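Local coordinates for protein ATP-citrate lyase beta-subunit (Chlorobium limicola, PDB 6HXJ) that probably takes part in cleaving citrate, with ATP and coenzyme A, to oxaloacetate and acetyl-CoA, at residues 140-152 / 166-180. Residues are numbered along the deposited sequence; the frame is centred on the assembly and turned at random.
Sequences IELDENPTIEQLT and ERVGKICSRLILCFD
L151 drops as a knob into the hollow on helix 163-181 formed by G169, C172, S173 and I176. Its CD1 lies over the backbone of the next turn, 3.5 Å from S173 N, while CD2 meets I176 CD1 tip to tip at 3.7 Å. At G169, which has no side chain, the helices come close: the axes of segments 148-152 and 166-180 approach to 7.7 Å, their N-to-C directions 122° apart, and the CA atoms of T152 and G169 are 4.4 Å apart. A chi1 of 86° puts T152 CG2 anti to the carbonyl carbon, resting on E166 CA at 3.6 Å, and lets OG1 donate a hydrogen bond to E149 O (2.7 Å), on a lone pair in the carbonyl plane. With an alanine here, E149 O would probably lose its hydroxyl partner and E166 CA its methyl cover. Outside the knob, I148 lies obliquely across the stem of K170. Farther along, I176 is the bump: its CD1 fits among L151, P146 CG and I140 CD1, and CG2 slides past the amide of N145. Beneath, L118 of strand 115-121 touches L151, C172 and I140, so both helices pack against the ATP-grasp domain's sheet, I140 reaching I176 from its edge strand 136-141. No hydrogen bond joins the two segments; shape and apolar burial hold them. N145 ND2 stands 3.6 Å from D180 OD1, amide and carboxylate planes 73° apart. D143 and D180 would be expected to repel, an effect probably offset by D143's salt bridge to a basic side chain of another protein's chain.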
ATOM      1  N   ILE A 140     -41.708 -55.059  21.133  1.00 88.16           N
ATOM      2  CA  ILE A 140     -41.325 -54.576  19.815  1.00 87.71           C
ATOM      3  C   ILE A 140     -39.858 -54.236  19.880  1.00 91.97           C
ATOM      4  O   ILE A 140     -39.481 -53.271  20.540  1.00 90.71           O
ATOM      5  CB  ILE A 140     -42.200 -53.385  19.339  1.00 89.18           C
ATOM      6  CG1 ILE A 140     -43.661 -53.823  19.180  1.00 91.11           C
ATOM      7  CG2 ILE A 140     -41.667 -52.796  18.024  1.00 89.26           C
ATOM      8  CD1 ILE A 140     -44.567 -52.905  19.697  1.00 99.88           C
ATOM      9  N   GLU A 141     -39.018 -55.047  19.232  1.00 92.01           N
ATOM     10  CA  GLU A 141     -37.581 -54.787  19.173  1.00 92.17           C
ATOM     11  C   GLU A 141     -37.340 -53.569  18.318  1.00 94.83           C
ATOM     12  O   GLU A 141     -38.082 -53.340  17.355  1.00 94.26           O
ATOM     13  CB  GLU A 141     -36.816 -55.994  18.652  1.00 97.11           C
ATOM     14  CG  GLU A 141     -36.552 -57.031  19.737  1.00116.04           C
ATOM     15  CD  GLU A 141     -35.782 -56.539  20.954  1.00144.88           C
ATOM     16  OE1 GLU A 141     -34.621 -56.088  20.788  1.00151.77           O
ATOM     17  OE2 GLU A 141     -36.344 -56.603  22.073  1.00128.96           O
ATOM     18  N   LEU A 142     -36.393 -52.730  18.742  1.00 90.99           N
ATOM     19  CA  LEU A 142     -36.045 -51.459  18.107  1.00 89.34           C
ATOM     20  C   LEU A 142     -35.778 -51.627  16.603  1.00 95.58           C
ATOM     21  O   LEU A 142     -34.953 -52.463  16.202  1.00 95.21           O
ATOM     22  CB  LEU A 142     -34.847 -50.846  18.842  1.00 87.99           C
ATOM     23  CG  LEU A 142     -34.460 -49.423  18.496  1.00 91.12           C
ATOM     24  CD1 LEU A 142     -35.411 -48.410  19.100  1.00 88.67           C
ATOM     25  CD2 LEU A 142     -33.095 -49.148  18.985  1.00 94.67           C
ATOM     26  N   ASP A 143     -36.572 -50.886  15.784  1.00 94.00           N
ATOM     27  CA  ASP A 143     -36.563 -50.872  14.309  1.00 96.97           C
ATOM     28  C   ASP A 143     -36.972 -52.222  13.665  1.00103.25           C
ATOM     29  O   ASP A 143     -36.784 -52.406  12.459  1.00106.03           O
ATOM     30  CB  ASP A 143     -35.198 -50.365  13.748  1.00100.03           C
ATOM     31  CG  ASP A 143     -34.776 -48.979  14.216  1.00104.71           C
ATOM     32  OD1 ASP A 143     -35.639 -48.069  14.242  1.00103.57           O
ATOM     33  OD2 ASP A 143     -33.570 -48.795  14.517  1.00112.65           O
ATOM     34  N   GLU A 144     -37.548 -53.133  14.452  1.00 98.93           N
ATOM     35  CA  GLU A 144     -38.024 -54.440  14.002  1.00101.29           C
ATOM     36  C   GLU A 144     -39.525 -54.507  14.325  1.00103.06           C
ATOM     37  O   GLU A 144     -39.982 -55.381  15.074  1.00102.33           O
ATOM     38  CB  GLU A 144     -37.230 -55.568  14.692  1.00103.96           C
ATOM     39  CG  GLU A 144     -35.747 -55.615  14.354  1.00119.01           C
ATOM     40  CD  GLU A 144     -34.902 -56.424  15.324  1.00151.84           C
ATOM     41  OE1 GLU A 144     -35.011 -57.672  15.305  1.00149.90           O
ATOM     42  OE2 GLU A 144     -34.127 -55.816  16.099  1.00150.22           O
ATOM     43  N   ASN A 145     -40.277 -53.538  13.768  1.00 98.96           N
ATOM     44  CA  ASN A 145     -41.716 -53.338  13.989  1.00 97.80           C
ATOM     45  C   ASN A 145     -42.599 -54.474  13.427  1.00101.85           C
ATOM     46  O   ASN A 145     -42.359 -54.924  12.303  1.00104.95           O
ATOM     47  CB  ASN A 145     -42.148 -51.958  13.471  1.00 99.89           C
ATOM     48  CG  ASN A 145     -41.506 -50.779  14.169  1.00116.33           C
ATOM     49  OD1 ASN A 145     -40.702 -50.906  15.111  1.00106.07           O
ATOM     50  ND2 ASN A 145     -41.854 -49.593  13.707  1.00108.89           N
ATOM     51  N   PRO A 146     -43.585 -54.981  14.222  1.00 95.71           N
ATOM     52  CA  PRO A 146     -44.400 -56.113  13.746  1.00 97.49           C
ATOM     53  C   PRO A 146     -45.289 -55.775  12.568  1.00101.00           C
ATOM     54  O   PRO A 146     -45.571 -54.607  12.308  1.00 97.69           O
ATOM     55  CB  PRO A 146     -45.207 -56.546  14.980  1.00 98.13           C
ATOM     56  CG  PRO A 146     -45.220 -55.374  15.883  1.00 99.91           C
ATOM     57  CD  PRO A 146     -43.976 -54.562  15.586  1.00 94.07           C
ATOM     58  N   THR A 147     -45.711 -56.809  11.843  1.00101.82           N
ATOM     59  CA  THR A 147     -46.612 -56.657  10.697  1.00104.19           C
ATOM     60  C   THR A 147     -48.038 -56.570  11.208  1.00107.43           C
ATOM     61  O   THR A 147     -48.284 -56.906  12.371  1.00104.71           O
ATOM     62  CB  THR A 147     -46.459 -57.804   9.696  1.00111.10           C
ATOM     63  OG1 THR A 147     -46.974 -59.028  10.239  1.00112.21           O
ATOM     64  CG2 THR A 147     -45.026 -57.983   9.212  1.00104.64           C
ATOM     65  N   ILE A 148     -48.978 -56.147  10.348  1.00106.75           N
ATOM     66  CA  ILE A 148     -50.373 -56.022  10.768  1.00106.97           C
ATOM     67  C   ILE A 148     -50.926 -57.363  11.263  1.00112.41           C
ATOM     68  O   ILE A 148     -51.539 -57.359  12.325  1.00111.38           O
ATOM     69  CB  ILE A 148     -51.262 -55.325   9.719  1.00112.50           C
ATOM     70  CG1 ILE A 148     -50.893 -53.821   9.664  1.00110.32           C
ATOM     71  CG2 ILE A 148     -52.773 -55.473  10.048  1.00114.73           C
ATOM     72  CD1 ILE A 148     -51.391 -53.077   8.494  1.00121.40           C
ATOM     73  N   GLU A 149     -50.623 -58.483  10.584  1.00109.69           N
ATOM     74  CA  GLU A 149     -51.094 -59.812  10.981  1.00111.02           C
ATOM     75  C   GLU A 149     -50.683 -60.191  12.391  1.00110.25           C
ATOM     76  O   GLU A 149     -51.526 -60.638  13.167  1.00110.24           O
ATOM     77  CB  GLU A 149     -50.690 -60.892   9.973  1.00117.01           C
ATOM     78  CG  GLU A 149     -49.646 -60.491   8.941  1.00130.84           C
ATOM     79  CD  GLU A 149     -50.022 -59.429   7.920  1.00152.05           C
ATOM     80  OE1 GLU A 149     -49.266 -58.435   7.805  1.00141.89           O
ATOM     81  OE2 GLU A 149     -51.088 -59.564   7.272  1.00142.03           O
ATOM     82  N   GLN A 150     -49.407 -59.972  12.735  1.00103.44           N
ATOM     83  CA  GLN A 150     -48.903 -60.236  14.088  1.00100.88           C
ATOM     84  C   GLN A 150     -49.752 -59.498  15.107  1.00103.36           C
ATOM     85  O   GLN A 150     -50.152 -60.080  16.115  1.00103.01           O
ATOM     86  CB  GLN A 150     -47.445 -59.773  14.220  1.00 99.39           C
ATOM     87  CG  GLN A 150     -46.485 -60.481  13.293  1.00110.43           C
ATOM     88  CD  GLN A 150     -45.048 -60.118  13.602  1.00123.82           C
ATOM     89  OE1 GLN A 150     -44.391 -59.385  12.857  1.00107.79           O
ATOM     90  NE2 GLN A 150     -44.516 -60.640  14.699  1.00120.62           N
ATOM     91  N   LEU A 151     -49.979 -58.201  14.846  1.00 99.21           N
ATOM     92  CA  LEU A 151     -50.801 -57.359  15.688  1.00 98.11           C
ATOM     93  C   LEU A 151     -52.217 -57.903  15.738  1.00106.43           C
ATOM     94  O   LEU A 151     -52.781 -57.984  16.822  1.00106.35           O
ATOM     95  CB  LEU A 151     -50.732 -55.913  15.208  1.00 96.50           C
ATOM     96  CG  LEU A 151     -49.331 -55.260  15.396  1.00 97.93           C
ATOM     97  CD1 LEU A 151     -49.227 -53.956  14.684  1.00 97.23           C
ATOM     98  CD2 LEU A 151     -48.914 -55.179  16.857  1.00 96.33           C
ATOM     99  N   THR A 152     -52.751 -58.371  14.596  1.00106.99           N
ATOM    100  CA  THR A 152     -54.073 -58.997  14.569  1.00111.15           C
ATOM    101  C   THR A 152     -54.060 -60.244  15.457  1.00117.50           C
ATOM    102  O   THR A 152     -54.959 -60.401  16.271  1.00117.87           O
ATOM    103  CB  THR A 152     -54.638 -59.236  13.157  1.00122.26           C
ATOM    104  OG1 THR A 152     -54.194 -60.467  12.611  1.00127.42           O
ATOM    105  CG2 THR A 152     -54.396 -58.094  12.197  1.00117.96           C
ATOM    106  N   GLU A 166     -58.457 -57.392  13.315  1.00121.36           N
ATOM    107  CA  GLU A 166     -57.707 -56.749  12.248  1.00120.67           C
ATOM    108  C   GLU A 166     -57.710 -55.256  12.495  1.00121.95           C
ATOM    109  O   GLU A 166     -56.653 -54.642  12.501  1.00119.31           O
ATOM    110  CB  GLU A 166     -58.342 -57.063  10.891  1.00126.99           C
ATOM    111  CG  GLU A 166     -58.418 -58.549  10.580  1.00143.91           C
ATOM    112  CD  GLU A 166     -59.119 -58.909   9.286  1.00175.10           C
ATOM    113  OE1 GLU A 166     -58.681 -58.418   8.220  1.00168.64           O
ATOM    114  OE2 GLU A 166     -60.080 -59.713   9.331  1.00178.69           O
ATOM    115  N   ARG A 167     -58.899 -54.692  12.750  1.00119.46           N
ATOM    116  CA  ARG A 167     -59.100 -53.278  13.032  1.00117.43           C
ATOM    117  C   ARG A 167     -58.244 -52.817  14.185  1.00115.77           C
ATOM    118  O   ARG A 167     -57.567 -51.802  14.062  1.00113.13           O
ATOM    119  CB  ARG A 167     -60.576 -52.997  13.318  1.00121.93           C
ATOM    120  CG  ARG A 167     -61.408 -52.827  12.066  1.00136.68           C
ATOM    121  CD  ARG A 167     -62.851 -52.548  12.406  1.00157.11           C
ATOM    122  NE  ARG A 167     -63.731 -52.753  11.252  1.00177.90           N
ATOM    123  CZ  ARG A 167     -64.152 -51.789  10.436  1.00196.52           C
ATOM    124  NH1 ARG A 167     -64.957 -52.074   9.423  1.00187.44           N
ATOM    125  NH2 ARG A 167     -63.780 -50.529  10.636  1.00183.16           N
ATOM    126  N   VAL A 168     -58.242 -53.572  15.282  1.00110.60           N
ATOM    127  CA  VAL A 168     -57.425 -53.295  16.448  1.00106.22           C
ATOM    128  C   VAL A 168     -55.970 -53.351  16.014  1.00106.27           C
ATOM    129  O   VAL A 168     -55.239 -52.400  16.262  1.00103.19           O
ATOM    130  CB  VAL A 168     -57.732 -54.267  17.599  1.00111.05           C
ATOM    131  CG1 VAL A 168     -56.642 -54.241  18.649  1.00107.72           C
ATOM    132  CG2 VAL A 168     -59.076 -53.941  18.236  1.00113.08           C
ATOM    133  N   GLY A 169     -55.586 -54.424  15.325  1.00103.00           N
ATOM    134  CA  GLY A 169     -54.240 -54.602  14.803  1.00101.11           C
ATOM    135  C   GLY A 169     -53.781 -53.416  13.980  1.00104.14           C
ATOM    136  O   GLY A 169     -52.696 -52.878  14.224  1.00101.31           O
ATOM    137  N   LYS A 170     -54.622 -52.971  13.029  1.00102.59           N
ATOM    138  CA  LYS A 170     -54.314 -51.814  12.194  1.00102.36           C
ATOM    139  C   LYS A 170     -54.044 -50.574  13.053  1.00105.30           C
ATOM    140  O   LYS A 170     -53.045 -49.890  12.827  1.00102.32           O
ATOM    141  CB  LYS A 170     -55.413 -51.543  11.159  1.00107.37           C
ATOM    142  CG  LYS A 170     -55.176 -52.256   9.841  1.00120.24           C
ATOM    143  CD  LYS A 170     -56.132 -51.771   8.760  1.00132.04           C
ATOM    144  CE  LYS A 170     -56.164 -52.694   7.564  1.00145.21           C
ATOM    145  NZ  LYS A 170     -57.088 -52.204   6.504  1.00157.13           N
ATOM    146  N   ILE A 171     -54.911 -50.318  14.067  1.00102.83           N
ATOM    147  CA  ILE A 171     -54.772 -49.190  15.000  1.00100.25           C
ATOM    148  C   ILE A 171     -53.428 -49.286  15.667  1.00101.77           C
ATOM    149  O   ILE A 171     -52.697 -48.303  15.680  1.00 99.20           O
ATOM    150  CB  ILE A 171     -55.912 -49.141  16.053  1.00103.22           C
ATOM    151  CG1 ILE A 171     -57.259 -48.730  15.420  1.00106.20           C
ATOM    152  CG2 ILE A 171     -55.554 -48.235  17.258  1.00100.67           C
ATOM    153  CD1 ILE A 171     -58.422 -49.422  16.007  1.00109.10           C
ATOM    154  N   CYS A 172     -53.096 -50.471  16.197  1.00 98.50           N
ATOM    155  CA  CYS A 172     -51.832 -50.699  16.866  1.00 95.96           C
ATOM    156  C   CYS A 172     -50.663 -50.314  16.040  1.00100.19           C
ATOM    157  O   CYS A 172     -49.803 -49.615  16.538  1.00 99.83           O
ATOM    158  CB  CYS A 172     -51.719 -52.124  17.361  1.00 97.33           C
ATOM    159  SG  CYS A 172     -52.651 -52.408  18.877  1.00101.93           S
ATOM    160  N   SER A 173     -50.639 -50.701  14.778  1.00 98.16           N
ATOM    161  CA  SER A 173     -49.545 -50.341  13.895  1.00 97.88           C
ATOM    162  C   SER A 173     -49.364 -48.836  13.802  1.00100.99           C
ATOM    163  O   SER A 173     -48.245 -48.334  13.905  1.00100.03           O
ATOM    164  CB  SER A 173     -49.729 -50.987  12.524  1.00104.22           C
ATOM    165  OG  SER A 173     -50.687 -50.405  11.657  1.00116.28           O
ATOM    166  N   ARG A 174     -50.475 -48.120  13.662  1.00 97.68           N
ATOM    167  CA  ARG A 174     -50.463 -46.667  13.591  1.00 97.00           C
ATOM    168  C   ARG A 174     -49.878 -46.121  14.884  1.00 96.59           C
ATOM    169  O   ARG A 174     -49.007 -45.271  14.838  1.00 94.53           O
ATOM    170  CB  ARG A 174     -51.882 -46.132  13.373  1.00 99.17           C
ATOM    171  CG  ARG A 174     -52.695 -46.840  12.290  1.00106.69           C
ATOM    172  CD  ARG A 174     -52.785 -46.098  10.973  1.00120.45           C
ATOM    173  NE  ARG A 174     -53.692 -46.791  10.047  1.00135.05           N
ATOM    174  CZ  ARG A 174     -54.907 -46.368   9.693  1.00147.57           C
ATOM    175  NH1 ARG A 174     -55.382 -45.219  10.159  1.00131.68           N
ATOM    176  NH2 ARG A 174     -55.646 -47.080   8.853  1.00135.47           N
ATOM    177  N   LEU A 175     -50.309 -46.666  16.026  1.00 92.27           N
ATOM    178  CA  LEU A 175     -49.776 -46.284  17.315  1.00 90.49           C
ATOM    179  C   LEU A 175     -48.289 -46.542  17.322  1.00 92.78           C
ATOM    180  O   LEU A 175     -47.528 -45.686  17.744  1.00 92.10           O
ATOM    181  CB  LEU A 175     -50.426 -47.120  18.392  1.00 91.20           C
ATOM    182  CG  LEU A 175     -50.216 -46.643  19.839  1.00 95.91           C
ATOM    183  CD1 LEU A 175     -50.970 -45.342  20.109  1.00 97.19           C
ATOM    184  CD2 LEU A 175     -50.678 -47.710  20.829  1.00100.07           C
ATOM    185  N   ILE A 176     -47.874 -47.704  16.813  1.00 88.39           N
ATOM    186  CA  ILE A 176     -46.477 -48.105  16.727  1.00 86.06           C
ATOM    187  C   ILE A 176     -45.706 -47.158  15.839  1.00 91.63           C
ATOM    188  O   ILE A 176     -44.568 -46.824  16.169  1.00 91.35           O
ATOM    189  CB  ILE A 176     -46.371 -49.569  16.271  1.00 89.32           C
ATOM    190  CG1 ILE A 176     -46.725 -50.513  17.438  1.00 88.28           C
ATOM    191  CG2 ILE A 176     -44.967 -49.888  15.742  1.00 89.23           C
ATOM    192  CD1 ILE A 176     -47.111 -51.912  17.055  1.00 86.80           C
ATOM    193  N   LEU A 177     -46.317 -46.716  14.723  1.00 89.97           N
ATOM    194  CA  LEU A 177     -45.708 -45.771  13.788  1.00 90.67           C
ATOM    195  C   LEU A 177     -45.565 -44.422  14.486  1.00 93.46           C
ATOM    196  O   LEU A 177     -44.511 -43.801  14.399  1.00 93.70           O
ATOM    197  CB  LEU A 177     -46.546 -45.630  12.498  1.00 93.40           C
ATOM    198  CG  LEU A 177     -46.205 -46.606  11.433  1.00 99.88           C
ATOM    199  CD1 LEU A 177     -47.167 -46.501  10.258  1.00102.35           C
ATOM    200  CD2 LEU A 177     -44.755 -46.467  11.042  1.00104.65           C
ATOM    201  N   CYS A 178     -46.615 -44.005  15.218  1.00 88.07           N
ATOM    202  CA  CYS A 178     -46.673 -42.765  15.959  1.00 87.56           C
ATOM    203  C   CYS A 178     -45.590 -42.775  16.995  1.00 89.50           C
ATOM    204  O   CYS A 178     -44.889 -41.786  17.109  1.00 91.08           O
ATOM    205  CB  CYS A 178     -48.053 -42.552  16.586  1.00 89.60           C
ATOM    206  SG  CYS A 178     -48.223 -41.037  17.587  1.00 93.70           S
ATOM    207  N   PHE A 179     -45.391 -43.889  17.697  1.00 83.46           N
ATOM    208  CA  PHE A 179     -44.379 -44.004  18.740  1.00 80.77           C
ATOM    209  C   PHE A 179     -42.996 -43.901  18.140  1.00 87.58           C
ATOM    210  O   PHE A 179     -42.178 -43.096  18.604  1.00 86.05           O
ATOM    211  CB  PHE A 179     -44.554 -45.315  19.518  1.00 81.03           C
ATOM    212  CG  PHE A 179     -43.648 -45.463  20.717  1.00 79.76           C
ATOM    213  CD1 PHE A 179     -42.339 -45.903  20.571  1.00 81.86           C
ATOM    214  CD2 PHE A 179     -44.126 -45.239  21.996  1.00 80.72           C
ATOM    215  CE1 PHE A 179     -41.512 -46.076  21.685  1.00 81.75           C
ATOM    216  CE2 PHE A 179     -43.308 -45.438  23.110  1.00 82.76           C
ATOM    217  CZ  PHE A 179     -42.001 -45.844  22.947  1.00 80.28           C
ATOM    218  N   ASP A 180     -42.745 -44.703  17.101  1.00 88.92           N
ATOM    219  CA  ASP A 180     -41.462 -44.742  16.415  1.00 91.56           C
ATOM    220  C   ASP A 180     -41.068 -43.345  15.898  1.00 96.37           C
ATOM    221  O   ASP A 180     -39.999 -42.822  16.243  1.00 96.52           O
ATOM    222  CB  ASP A 180     -41.523 -45.770  15.262  1.00 96.94           C
ATOM    223  CG  ASP A 180     -40.222 -46.493  14.939  1.00123.35           C
ATOM    224  OD1 ASP A 180     -39.878 -46.590  13.735  1.00128.69           O
ATOM    225  OD2 ASP A 180     -39.621 -47.084  15.866  1.00133.48           O
TER